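Local coordinates for E3 SUMO-protein ligase SIZ1 (Saccharomyces cerevisiae, PDB 3I2D) that acts as an E3 ligase that promotes attachment of SUMO (Smt3) to septins and PCNA, working with the conjugating enzyme UBC9 through a zinc-binding SP-RING domain, at residues I80-M85 against S97-L102; R118-F122 against P168-P173; T225-L229 against C268-Q272. One frame throughout, in Å; residues are numbered along the deposited sequence.

Contact 1: I80-M85 against S97-L102; sequences IPELVM and SAKFKL
In the PINIT domain, Leu83 and Glu82, at a corner in strand 74-90, pack against Phe100 at the end of strand 93-100. CG of Leu83 lies over one face of the Phe100 ring, displaced toward its rim, in a CH-pi contact 4.1 Å from the ring centroid. Ile80 approaches the same ring obliquely, its CG2 3.9 Å from CD1 of Phe100, and sends its other branch onward to Leu102, where the methyls Ile80 CD1 and Leu102 CD2 are 3.7 Å apart. A type I turn from Ile80 to Leu83, closed by Leu83 N to Ile80 O, bends the chain here, and Leu83 is itself the centre of an inverse gamma turn. The contact thus joins edge strands of two different antiparallel sheets: Ile80 and Met85 bond through their backbones to strand 195-204, whereas Ala98 and Phe100 bond to strand 182-191. The short segments 83-85 and 97-100 approach to 7.0 Å between axes, and side chains make the contacts between them. Past the corner, SD of Met85 lies 3.9 Å from CB of Ala98. At the opposite end Glu82, extended beyond CG (chi2 -154°), runs past CB of Phe100 with its carboxylate steeply turned to the ring. Its OE2 accepts the backbone N-H of Lys101 at 3.1 Å, nearly in line with the C-O bond, the one hydrogen bond between the segments 80-85 and 97-102.

Contact 2: R118-F122 against P168-P173; sequences RLYLF and PADLTP
Asp170 OD2 is held from two directions, by the charge of Arg118 and by a water. NH1 of Arg118 is 2.8 Å away in a salt bridge, but the carboxylate lies over a face of the guanidinium, their planes 71° apart, so the attraction is one of charges with no N-H aimed at the oxygen. The water donates to OD2 at 2.7 Å and also meets the hydroxyl of Tyr120, linking the tyrosine to the carboxylate, whose CG sits at the edge of the Tyr120 ring. The other oxygen, OD1 of Asp170, takes the hydroxyl proton of Thr172 (OG1 to OD1 2.7 Å) and a weak bond from Thr172 N. Thr172 OG1, its proton given to Asp170, in turn accepts the N-H of Leu119 at 2.6 Å, a side-chain bond just beyond the end of strand 169-170. A chi1 of -158° swings the buried carboxylate of Asp170 away from its own backbone N and brings it to Arg118 and Thr172, a network that would probably favour its ionised form. Next along, Leu171 N donates to Leu119 O at 2.9 Å. At the far end, CB of Pro168 sits squarely over the Phe122 ring, 3.9 Å from its centroid, while CG of Pro168 touches Tyr120 CD2. Leu121 and Ala169 exchange both backbone bonds (Leu121 N to Ala169 O 2.8 Å), with Tyr120 and Asp170 as the adjoining non-hydrogen-bonded pair, the pattern of a short antiparallel edge strand, here 169-170, closing one sheet of the PINIT domain.

Contact 3: T225-L229 against C268-Q272; sequences TLLYL and CKHLQ. With ZN (zinc ion), chain B.
The helical turn 225-229, with Leu229 N bonded to Thr225 O, lies beside the irregular loop 268-272, and the backbones stay well apart, the nearest CA atoms being those of Thr225 and Leu271 at 7.2 Å. Leu271 bridges the separation. Its two methyls divide the helix face between them: CD1 meets the ring carbon CD2 of Tyr228 at 3.7 Å and CG2 of Thr225, whereas CD2 touches CD1 of Leu229, also at 3.7 Å. Tyr228 reaches farther along the loop. With CG opposite the backbone N (chi1 -174°), its ring projects from the helix and lies obliquely against the main chain of Lys269 and His270, bringing the hydroxyl OH to 3.1 Å from Lys269 O. A water in the plane of the ring bonds weakly to both Tyr228 OH and Leu271 N. Replacing Tyr228 by an alanine would probably open a gap beside Leu271 CD1 and leave the backbone of Lys269 and His270 without its aromatic cover. The loop carries two ligands of the SP-RING zinc site: Cys268 SG and His270 NE2 each bind the zinc ion at 2.1 Å, and Cys291 and Cys294 complete the coordination. The imidazole points away from the helix, so Tyr228 contacts the rear of the zinc loop without approaching the metal. Lys264, from strand 262-265, donates to His270 O and more weakly to Leu271 O. The loop lies between strand 262-265 and strand 274-275, just ahead of helix 276-285, with helix 222-234 packed against its Leu271 side.

The contacts follow one another along the chain, each closing before the next opens. Contacts 1 and 2 share the PINIT domain: their centres are 12 Å apart, and strands 74-90 and 117-125 belong to one antiparallel sheet, with strand 195-204 between them. They also touch directly, Leu83 packing on Leu119 and Leu171, and Met85 on Leu121, so both contribute to one apolar core between the sheets. Contact 3 lies on the opposite side of the chain's centre, about 43 Å from contact 2 and 52 Å from contact 1 between centres, at the SP-RING. The elongated chain thus separates a beta-rich PINIT domain from the zinc-binding region that mediates interaction with UBC9.

Contact 1: I80-M85 against S97-L102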
ATOM      1  N   ILE A  80     -16.068   5.745  12.162  1.00 55.25           N
ATOM      2  CA  ILE A  80     -17.512   5.727  12.388  1.00 58.80           C
ATOM      3  C   ILE A  80     -17.571   5.020  13.749  1.00 61.20           C
ATOM      4  O   ILE A  80     -17.543   3.791  13.835  1.00 54.17           O
ATOM      5  CB  ILE A  80     -18.230   4.921  11.301  1.00 52.93           C
ATOM      6  CG1 ILE A  80     -18.085   5.641   9.965  1.00 51.59           C
ATOM      7  CG2 ILE A  80     -19.692   4.779  11.637  1.00 59.80           C
ATOM      8  CD1 ILE A  80     -18.795   4.943   8.846  1.00 64.58           C
ATOM      9  N   PRO A  81     -17.672   5.812  14.831  1.00 67.02           N
ATOM     10  CA  PRO A  81     -17.718   5.419  16.246  1.00 68.28           C
ATOM     11  C   PRO A  81     -18.555   4.206  16.596  1.00 70.04           C
ATOM     12  O   PRO A  81     -18.100   3.320  17.320  1.00 73.75           O
ATOM     13  CB  PRO A  81     -18.207   6.684  16.933  1.00 62.68           C
ATOM     14  CG  PRO A  81     -19.169   7.221  15.933  1.00 67.36           C
ATOM     15  CD  PRO A  81     -18.393   7.088  14.646  1.00 65.63           C
ATOM     16  N   GLU A  82     -19.773   4.167  16.074  1.00 69.34           N
ATOM     17  CA  GLU A  82     -20.684   3.069  16.340  1.00 70.80           C
ATOM     18  C   GLU A  82     -20.202   1.720  15.783  1.00 68.50           C
ATOM     19  O   GLU A  82     -20.559   0.670  16.303  1.00 69.27           O
ATOM     20  CB  GLU A  82     -22.064   3.427  15.784  1.00 73.63           C
ATOM     21  CG  GLU A  82     -22.120   4.827  15.173  1.00 83.31           C
ATOM     22  CD  GLU A  82     -23.516   5.436  15.201  1.00 91.24           C
ATOM     23  OE1 GLU A  82     -24.015   5.719  16.316  1.00 85.52           O
ATOM     24  OE2 GLU A  82     -24.112   5.628  14.113  1.00 91.26           O
ATOM     25  N   LEU A  83     -19.385   1.758  14.732  1.00 70.79           N
ATOM     26  CA  LEU A  83     -18.854   0.545  14.098  1.00 62.98           C
ATOM     27  C   LEU A  83     -17.593   0.031  14.789  1.00 62.92           C
ATOM     28  O   LEU A  83     -16.493   0.106  14.245  1.00 59.26           O
ATOM     29  CB  LEU A  83     -18.534   0.818  12.629  1.00 56.52           C
ATOM     30  CG  LEU A  83     -19.363   0.079  11.591  1.00 55.68           C
ATOM     31  CD1 LEU A  83     -18.864   0.436  10.202  1.00 51.94           C
ATOM     32  CD2 LEU A  83     -19.249  -1.414  11.829  1.00 59.77           C
ATOM     33  N   VAL A  84     -17.752  -0.476  16.000  1.00 62.28           N
ATOM     34  CA  VAL A  84     -16.625  -1.010  16.743  1.00 57.99           C
ATOM     35  C   VAL A  84     -17.133  -2.242  17.450  1.00 60.60           C
ATOM     36  O   VAL A  84     -17.969  -2.156  18.351  1.00 68.53           O
ATOM     37  CB  VAL A  84     -16.108  -0.003  17.758  1.00 55.75           C
ATOM     38  CG1 VAL A  84     -14.967  -0.609  18.562  1.00 53.42           C
ATOM     39  CG2 VAL A  84     -15.656   1.249  17.033  1.00 55.89           C
ATOM     40  N   MET A  85     -16.637  -3.395  17.027  1.00 61.16           N
ATOM     41  CA  MET A  85     -17.072  -4.659  17.602  1.00 57.71           C
ATOM     42  C   MET A  85     -15.910  -5.468  18.176  1.00 57.27           C
ATOM     43  O   MET A  85     -14.736  -5.182  17.926  1.00 58.04           O
ATOM     44  CB  MET A  85     -17.797  -5.467  16.524  1.00 48.93           C
ATOM     45  CG  MET A  85     -18.754  -4.615  15.703  1.00 48.54           C
ATOM     46  SD  MET A  85     -19.426  -5.422  14.236  1.00 58.34           S
ATOM     47  CE  MET A  85     -18.004  -5.503  13.159  1.00 60.75           C
ATOM     48  N   SER A  97     -22.438  -7.583  16.077  1.00 58.71           N
ATOM     49  CA  SER A  97     -23.189  -6.740  15.191  1.00 60.51           C
ATOM     50  C   SER A  97     -23.004  -5.293  15.587  1.00 61.08           C
ATOM     51  O   SER A  97     -22.445  -4.974  16.639  1.00 63.30           O
ATOM     52  CB  SER A  97     -24.670  -7.113  15.265  1.00 66.28           C
ATOM     53  OG  SER A  97     -25.136  -7.059  16.605  1.00 69.47           O
ATOM     54  N   ALA A  98     -23.474  -4.418  14.724  1.00 59.19           N
ATOM     55  CA  ALA A  98     -23.390  -3.003  14.977  1.00 64.69           C
ATOM     56  C   ALA A  98     -24.431  -2.346  14.099  1.00 67.67           C
ATOM     57  O   ALA A  98     -24.715  -2.802  12.989  1.00 66.27           O
ATOM     58  CB  ALA A  98     -22.006  -2.482  14.638  1.00 63.73           C
ATOM     59  N   LYS A  99     -25.032  -1.296  14.630  1.00 71.60           N
ATOM     60  CA  LYS A  99     -26.025  -0.541  13.900  1.00 74.27           C
ATOM     61  C   LYS A  99     -25.471   0.869  13.942  1.00 76.85           C
ATOM     62  O   LYS A  99     -24.936   1.307  14.975  1.00 73.95           O
ATOM     63  CB  LYS A  99     -27.383  -0.623  14.597  1.00 75.10           C
ATOM     64  CG  LYS A  99     -27.988  -2.025  14.602  1.00 83.61           C
ATOM     65  CD  LYS A  99     -29.320  -2.061  15.345  1.00 85.80           C
ATOM     66  CE  LYS A  99     -30.004  -3.418  15.231  1.00 87.43           C
ATOM     67  NZ  LYS A  99     -29.213  -4.515  15.858  1.00 90.68           N
ATOM     68  N   PHE A 100     -25.559   1.567  12.816  1.00 74.05           N
ATOM     69  CA  PHE A 100     -25.051   2.923  12.742  1.00 73.05           C
ATOM     70  C   PHE A 100     -25.729   3.632  11.585  1.00 74.24           C
ATOM     71  O   PHE A 100     -26.081   3.003  10.586  1.00 74.52           O
ATOM     72  CB  PHE A 100     -23.528   2.882  12.530  1.00 70.24           C
ATOM     73  CG  PHE A 100     -23.113   2.210  11.242  1.00 68.92           C
ATOM     74  CD1 PHE A 100     -22.832   2.962  10.103  1.00 64.99           C
ATOM     75  CD2 PHE A 100     -23.077   0.823  11.148  1.00 65.09           C
ATOM     76  CE1 PHE A 100     -22.529   2.351   8.893  1.00 60.02           C
ATOM     77  CE2 PHE A 100     -22.774   0.200   9.935  1.00 66.38           C
ATOM     78  CZ  PHE A 100     -22.502   0.968   8.806  1.00 62.27           C
ATOM     79  N   LYS A 101     -25.938   4.934  11.738  1.00 80.09           N
ATOM     80  CA  LYS A 101     -26.527   5.748  10.680  1.00 82.86           C
ATOM     81  C   LYS A 101     -25.458   6.742  10.246  1.00 81.47           C
ATOM     82  O   LYS A 101     -24.760   7.319  11.078  1.00 80.54           O
ATOM     83  CB  LYS A 101     -27.761   6.505  11.175  1.00 87.24           C
ATOM     84  CG  LYS A 101     -29.014   5.652  11.300  1.00 92.89           C
ATOM     85  CD  LYS A 101     -30.273   6.515  11.339  1.00 93.29           C
ATOM     86  CE  LYS A 101     -30.598   7.120   9.965  1.00 94.07           C
ATOM     87  NZ  LYS A 101     -29.557   8.057   9.428  1.00 92.01           N
ATOM     88  N   LEU A 102     -25.316   6.931   8.944  1.00 83.82           N
ATOM     89  CA  LEU A 102     -24.308   7.857   8.449  1.00 87.86           C
ATOM     90  C   LEU A 102     -24.736   9.299   8.632  1.00 89.30           C
ATOM     91  O   LEU A 102     -25.800   9.704   8.155  1.00 90.89           O
ATOM     92  CB  LEU A 102     -24.021   7.599   6.970  1.00 83.88           C
ATOM     93  CG  LEU A 102     -23.199   6.347   6.692  1.00 78.60           C
ATOM     94  CD1 LEU A 102     -22.860   6.293   5.214  1.00 75.71           C
ATOM     95  CD2 LEU A 102     -21.932   6.379   7.542  1.00 68.89           C
TER

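Contact 2: R118-F122 against P168-P173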
ATOM      1  N   ARG A 118     -14.245   5.535   0.793  1.00 52.57           N
ATOM      2  CA  ARG A 118     -14.908   4.256   1.004  1.00 53.07           C
ATOM      3  C   ARG A 118     -14.950   3.876   2.471  1.00 50.38           C
ATOM      4  O   ARG A 118     -14.105   4.310   3.251  1.00 57.49           O
ATOM      5  CB  ARG A 118     -14.188   3.171   0.209  1.00 53.13           C
ATOM      6  CG  ARG A 118     -13.825   3.606  -1.198  1.00 61.60           C
ATOM      7  CD  ARG A 118     -14.370   2.646  -2.220  1.00 71.58           C
ATOM      8  NE  ARG A 118     -15.801   2.438  -2.052  1.00 67.60           N
ATOM      9  CZ  ARG A 118     -16.496   1.517  -2.711  1.00 77.54           C
ATOM     10  NH1 ARG A 118     -15.889   0.720  -3.586  1.00 72.51           N
ATOM     11  NH2 ARG A 118     -17.798   1.380  -2.488  1.00 82.64           N
ATOM     12  N   LEU A 119     -15.936   3.068   2.846  1.00 45.79           N
ATOM     13  CA  LEU A 119     -16.083   2.629   4.232  1.00 50.78           C
ATOM     14  C   LEU A 119     -15.443   1.245   4.402  1.00 52.52           C
ATOM     15  O   LEU A 119     -15.982   0.242   3.940  1.00 57.75           O
ATOM     16  CB  LEU A 119     -17.560   2.554   4.590  1.00 48.04           C
ATOM     17  CG  LEU A 119     -17.986   2.722   6.044  1.00 47.00           C
ATOM     18  CD1 LEU A 119     -19.086   1.714   6.289  1.00 43.99           C
ATOM     19  CD2 LEU A 119     -16.820   2.518   7.007  1.00 54.22           C
ATOM     20  N   TYR A 120     -14.292   1.196   5.059  1.00 49.86           N
ATOM     21  CA  TYR A 120     -13.588  -0.063   5.250  1.00 51.67           C
ATOM     22  C   TYR A 120     -13.740  -0.615   6.657  1.00 54.76           C
ATOM     23  O   TYR A 120     -13.758   0.125   7.639  1.00 59.22           O
ATOM     24  CB  TYR A 120     -12.095   0.118   4.947  1.00 47.44           C
ATOM     25  CG  TYR A 120     -11.732   0.114   3.481  1.00 46.07           C
ATOM     26  CD1 TYR A 120     -12.719   0.101   2.489  1.00 50.46           C
ATOM     27  CD2 TYR A 120     -10.396   0.087   3.079  1.00 47.04           C
ATOM     28  CE1 TYR A 120     -12.384   0.053   1.138  1.00 44.05           C
ATOM     29  CE2 TYR A 120     -10.047   0.042   1.727  1.00 45.90           C
ATOM     30  CZ  TYR A 120     -11.046   0.022   0.768  1.00 53.33           C
ATOM     31  OH  TYR A 120     -10.706  -0.042  -0.561  1.00 57.96           O
ATOM     32  N   LEU A 121     -13.866  -1.925   6.762  1.00 51.88           N
ATOM     33  CA  LEU A 121     -13.949  -2.517   8.073  1.00 47.30           C
ATOM     34  C   LEU A 121     -12.596  -3.191   8.294  1.00 52.02           C
ATOM     35  O   LEU A 121     -12.104  -3.922   7.426  1.00 47.34           O
ATOM     36  CB  LEU A 121     -15.073  -3.532   8.124  1.00 49.46           C
ATOM     37  CG  LEU A 121     -15.236  -4.238   9.464  1.00 51.06           C
ATOM     38  CD1 LEU A 121     -15.434  -3.221  10.582  1.00 37.24           C
ATOM     39  CD2 LEU A 121     -16.408  -5.196   9.352  1.00 50.40           C
ATOM     40  N   PHE A 122     -11.972  -2.898   9.429  1.00 49.04           N
ATOM     41  CA  PHE A 122     -10.677  -3.480   9.761  1.00 52.99           C
ATOM     42  C   PHE A 122     -10.837  -4.439  10.922  1.00 51.98           C
ATOM     43  O   PHE A 122     -11.797  -4.348  11.688  1.00 52.34           O
ATOM     44  CB  PHE A 122      -9.659  -2.409  10.181  1.00 50.06           C
ATOM     45  CG  PHE A 122      -9.169  -1.558   9.054  1.00 57.76           C
ATOM     46  CD1 PHE A 122      -9.993  -0.601   8.478  1.00 55.81           C
ATOM     47  CD2 PHE A 122      -7.883  -1.720   8.560  1.00 56.05           C
ATOM     48  CE1 PHE A 122      -9.548   0.175   7.436  1.00 47.41           C
ATOM     49  CE2 PHE A 122      -7.427  -0.948   7.511  1.00 53.24           C
ATOM     50  CZ  PHE A 122      -8.261   0.003   6.949  1.00 57.05           C
ATOM     51  N   PRO A 168      -8.808  -5.244   4.755  1.00 37.85           N
ATOM     52  CA  PRO A 168     -10.108  -4.678   5.131  1.00 40.30           C
ATOM     53  C   PRO A 168     -11.245  -5.029   4.155  1.00 43.59           C
ATOM     54  O   PRO A 168     -11.014  -5.366   2.985  1.00 41.41           O
ATOM     55  CB  PRO A 168      -9.819  -3.183   5.174  1.00 45.42           C
ATOM     56  CG  PRO A 168      -8.828  -3.017   4.064  1.00 39.22           C
ATOM     57  CD  PRO A 168      -7.891  -4.187   4.300  1.00 40.43           C
ATOM     58  N   ALA A 169     -12.472  -4.942   4.649  1.00 40.74           N
ATOM     59  CA  ALA A 169     -13.642  -5.246   3.844  1.00 43.03           C
ATOM     60  C   ALA A 169     -14.400  -3.967   3.471  1.00 42.03           C
ATOM     61  O   ALA A 169     -14.683  -3.136   4.320  1.00 42.38           O
ATOM     62  CB  ALA A 169     -14.548  -6.200   4.600  1.00 40.03           C
ATOM     63  N   ASP A 170     -14.707  -3.825   2.186  1.00 47.72           N
ATOM     64  CA  ASP A 170     -15.425  -2.668   1.659  1.00 49.14           C
ATOM     65  C   ASP A 170     -16.925  -2.815   1.905  1.00 51.92           C
ATOM     66  O   ASP A 170     -17.580  -3.599   1.214  1.00 48.68           O
ATOM     67  CB  ASP A 170     -15.198  -2.575   0.148  1.00 56.03           C
ATOM     68  CG  ASP A 170     -15.436  -1.176  -0.400  1.00 59.66           C
ATOM     69  OD1 ASP A 170     -16.230  -0.427   0.203  1.00 59.77           O
ATOM     70  OD2 ASP A 170     -14.835  -0.823  -1.441  1.00 60.36           O
ATOM     71  N   LEU A 171     -17.467  -2.066   2.868  1.00 55.15           N
ATOM     72  CA  LEU A 171     -18.909  -2.105   3.179  1.00 62.06           C
ATOM     73  C   LEU A 171     -19.711  -1.153   2.284  1.00 62.63           C
ATOM     74  O   LEU A 171     -20.900  -1.353   2.053  1.00 63.32           O
ATOM     75  CB  LEU A 171     -19.185  -1.665   4.624  1.00 57.00           C
ATOM     76  CG  LEU A 171     -18.434  -2.260   5.802  1.00 57.58           C
ATOM     77  CD1 LEU A 171     -18.838  -1.529   7.066  1.00 57.03           C
ATOM     78  CD2 LEU A 171     -18.740  -3.721   5.909  1.00 53.66           C
ATOM     79  N   THR A 172     -19.038  -0.114   1.807  1.00 60.82           N
ATOM     80  CA  THR A 172     -19.619   0.946   0.995  1.00 63.24           C
ATOM     81  C   THR A 172     -20.728   0.672  -0.011  1.00 64.65           C
ATOM     82  O   THR A 172     -21.762   1.336   0.020  1.00 63.98           O
ATOM     83  CB  THR A 172     -18.523   1.697   0.293  1.00 62.63           C
ATOM     84  OG1 THR A 172     -17.389   1.774   1.168  1.00 68.84           O
ATOM     85  CG2 THR A 172     -18.987   3.098  -0.034  1.00 62.02           C
ATOM     86  N   PRO A 173     -20.537  -0.289  -0.921  1.00 64.98           N
ATOM     87  CA  PRO A 173     -21.610  -0.544  -1.888  1.00 64.05           C
ATOM     88  C   PRO A 173     -22.904  -1.120  -1.315  1.00 66.78           C
ATOM     89  O   PRO A 173     -23.863  -1.324  -2.055  1.00 75.81           O
ATOM     90  CB  PRO A 173     -20.953  -1.497  -2.892  1.00 65.89           C
ATOM     91  CG  PRO A 173     -19.970  -2.246  -2.059  1.00 62.90           C
ATOM     92  CD  PRO A 173     -19.361  -1.129  -1.208  1.00 65.48           C
TER
HETATM   93  O   HOH W   1     -12.371  -0.645  -2.483  1.00 47.98           O

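Contact 3: T225-L229 against C268-Q272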
ATOM      1  N   THR A 225      24.774   8.929 -10.834  1.00 56.40           N
ATOM      2  CA  THR A 225      24.783   7.804 -11.747  1.00 55.33           C
ATOM      3  C   THR A 225      26.144   7.626 -12.412  1.00 57.24           C
ATOM      4  O   THR A 225      26.599   6.496 -12.617  1.00 54.56           O
ATOM      5  CB  THR A 225      23.696   7.972 -12.828  1.00 55.95           C
ATOM      6  OG1 THR A 225      22.406   7.955 -12.207  1.00 57.79           O
ATOM      7  CG2 THR A 225      23.777   6.851 -13.853  1.00 56.66           C
ATOM      8  N   LEU A 226      26.789   8.745 -12.748  1.00 62.89           N
ATOM      9  CA  LEU A 226      28.094   8.718 -13.404  1.00 59.49           C
ATOM     10  C   LEU A 226      29.165   8.155 -12.498  1.00 62.59           C
ATOM     11  O   LEU A 226      30.020   7.385 -12.942  1.00 62.99           O
ATOM     12  CB  LEU A 226      28.490  10.120 -13.866  1.00 62.26           C
ATOM     13  CG  LEU A 226      27.862  10.487 -15.209  1.00 69.20           C
ATOM     14  CD1 LEU A 226      28.380  11.832 -15.684  1.00 66.28           C
ATOM     15  CD2 LEU A 226      28.199   9.401 -16.221  1.00 67.15           C
ATOM     16  N   LEU A 227      29.125   8.552 -11.227  1.00 61.64           N
ATOM     17  CA  LEU A 227      30.076   8.066 -10.245  1.00 57.45           C
ATOM     18  C   LEU A 227      29.894   6.568 -10.066  1.00 63.45           C
ATOM     19  O   LEU A 227      30.879   5.832  -9.969  1.00 68.30           O
ATOM     20  CB  LEU A 227      29.866   8.767  -8.914  1.00 56.88           C
ATOM     21  CG  LEU A 227      30.461  10.161  -8.820  1.00 56.85           C
ATOM     22  CD1 LEU A 227      30.324  10.652  -7.395  1.00 58.64           C
ATOM     23  CD2 LEU A 227      31.923  10.118  -9.235  1.00 52.98           C
ATOM     24  N   TYR A 228      28.640   6.119 -10.016  1.00 63.89           N
ATOM     25  CA  TYR A 228      28.360   4.691  -9.885  1.00 64.80           C
ATOM     26  C   TYR A 228      28.841   3.979 -11.152  1.00 65.72           C
ATOM     27  O   TYR A 228      29.545   2.969 -11.083  1.00 66.67           O
ATOM     28  CB  TYR A 228      26.860   4.435  -9.711  1.00 65.20           C
ATOM     29  CG  TYR A 228      26.543   2.988  -9.417  1.00 63.96           C
ATOM     30  CD1 TYR A 228      26.536   2.510  -8.106  1.00 66.05           C
ATOM     31  CD2 TYR A 228      26.328   2.079 -10.451  1.00 60.64           C
ATOM     32  CE1 TYR A 228      26.330   1.165  -7.831  1.00 63.56           C
ATOM     33  CE2 TYR A 228      26.126   0.730 -10.191  1.00 63.16           C
ATOM     34  CZ  TYR A 228      26.129   0.278  -8.878  1.00 67.24           C
ATOM     35  OH  TYR A 228      25.946  -1.062  -8.616  1.00 74.09           O
ATOM     36  N   LEU A 229      28.462   4.517 -12.309  1.00 64.47           N
ATOM     37  CA  LEU A 229      28.847   3.935 -13.589  1.00 64.85           C
ATOM     38  C   LEU A 229      30.362   3.737 -13.696  1.00 71.45           C
ATOM     39  O   LEU A 229      30.830   2.835 -14.388  1.00 72.84           O
ATOM     40  CB  LEU A 229      28.356   4.823 -14.734  1.00 61.19           C
ATOM     41  CG  LEU A 229      28.771   4.356 -16.127  1.00 59.86           C
ATOM     42  CD1 LEU A 229      28.063   3.068 -16.484  1.00 61.83           C
ATOM     43  CD2 LEU A 229      28.432   5.417 -17.126  1.00 67.27           C
ATOM     44  N   CYS A 268      19.066   1.958  -3.895  1.00 68.00           N
ATOM     45  CA  CYS A 268      19.396   0.901  -4.846  1.00 68.57           C
ATOM     46  C   CYS A 268      20.799   1.040  -5.434  1.00 67.56           C
ATOM     47  O   CYS A 268      21.215   2.118  -5.853  1.00 71.53           O
ATOM     48  CB  CYS A 268      18.348   0.827  -5.974  1.00 70.35           C
ATOM     49  SG  CYS A 268      16.785  -0.083  -5.570  1.00 74.88           S
ATOM     50  N   LYS A 269      21.532  -0.068  -5.438  1.00 67.82           N
ATOM     51  CA  LYS A 269      22.884  -0.106  -5.980  1.00 64.67           C
ATOM     52  C   LYS A 269      22.858  -0.782  -7.338  1.00 64.57           C
ATOM     53  O   LYS A 269      23.191  -1.958  -7.467  1.00 68.82           O
ATOM     54  CB  LYS A 269      23.819  -0.884  -5.052  1.00 66.21           C
ATOM     55  CG  LYS A 269      24.346  -0.101  -3.863  1.00 75.58           C
ATOM     56  CD  LYS A 269      23.332   0.055  -2.745  1.00 82.16           C
ATOM     57  CE  LYS A 269      23.902   0.954  -1.642  1.00 90.44           C
ATOM     58  NZ  LYS A 269      25.258   0.505  -1.184  1.00 88.20           N
ATOM     59  N   HIS A 270      22.425  -0.044  -8.348  1.00 61.68           N
ATOM     60  CA  HIS A 270      22.372  -0.583  -9.697  1.00 59.77           C
ATOM     61  C   HIS A 270      21.828   0.469 -10.649  1.00 57.72           C
ATOM     62  O   HIS A 270      21.058   1.345 -10.258  1.00 58.15           O
ATOM     63  CB  HIS A 270      21.536  -1.888  -9.754  1.00 56.63           C
ATOM     64  CG  HIS A 270      20.107  -1.738  -9.324  1.00 55.60           C
ATOM     65  ND1 HIS A 270      19.153  -1.116 -10.099  1.00 55.27           N
ATOM     66  CD2 HIS A 270      19.469  -2.135  -8.195  1.00 58.25           C
ATOM     67  CE1 HIS A 270      17.992  -1.133  -9.467  1.00 59.74           C
ATOM     68  NE2 HIS A 270      18.156  -1.746  -8.308  1.00 55.76           N
ATOM     69  N   LEU A 271      22.269   0.383 -11.896  1.00 56.44           N
ATOM     70  CA  LEU A 271      21.869   1.306 -12.939  1.00 59.74           C
ATOM     71  C   LEU A 271      20.438   1.097 -13.424  1.00 60.67           C
ATOM     72  O   LEU A 271      19.697   2.066 -13.623  1.00 60.91           O
ATOM     73  CB  LEU A 271      22.824   1.162 -14.115  1.00 66.34           C
ATOM     74  CG  LEU A 271      23.637   2.388 -14.509  1.00 70.30           C
ATOM     75  CD1 LEU A 271      24.225   3.072 -13.281  1.00 71.11           C
ATOM     76  CD2 LEU A 271      24.725   1.931 -15.460  1.00 70.94           C
ATOM     77  N   GLN A 272      20.059  -0.167 -13.611  1.00 59.26           N
ATOM     78  CA  GLN A 272      18.724  -0.519 -14.093  1.00 55.81           C
ATOM     79  C   GLN A 272      17.597   0.064 -13.252  1.00 55.05           C
ATOM     80  O   GLN A 272      17.524  -0.164 -12.046  1.00 52.05           O
ATOM     81  CB  GLN A 272      18.568  -2.049 -14.172  1.00 57.04           C
ATOM     82  CG  GLN A 272      17.225  -2.554 -14.759  1.00 58.82           C
ATOM     83  CD  GLN A 272      16.861  -1.889 -16.090  1.00 67.22           C
ATOM     84  OE1 GLN A 272      17.703  -1.761 -16.987  1.00 71.46           O
ATOM     85  NE2 GLN A 272      15.601  -1.473 -16.224  1.00 50.26           N
TER
HETATM   86 ZN    ZN B   1      16.925  -1.929  -6.599  1.00 57.23          ZN
HETATM   87  O   HOH W   2      25.164  -1.548 -11.961  1.00 55.19           O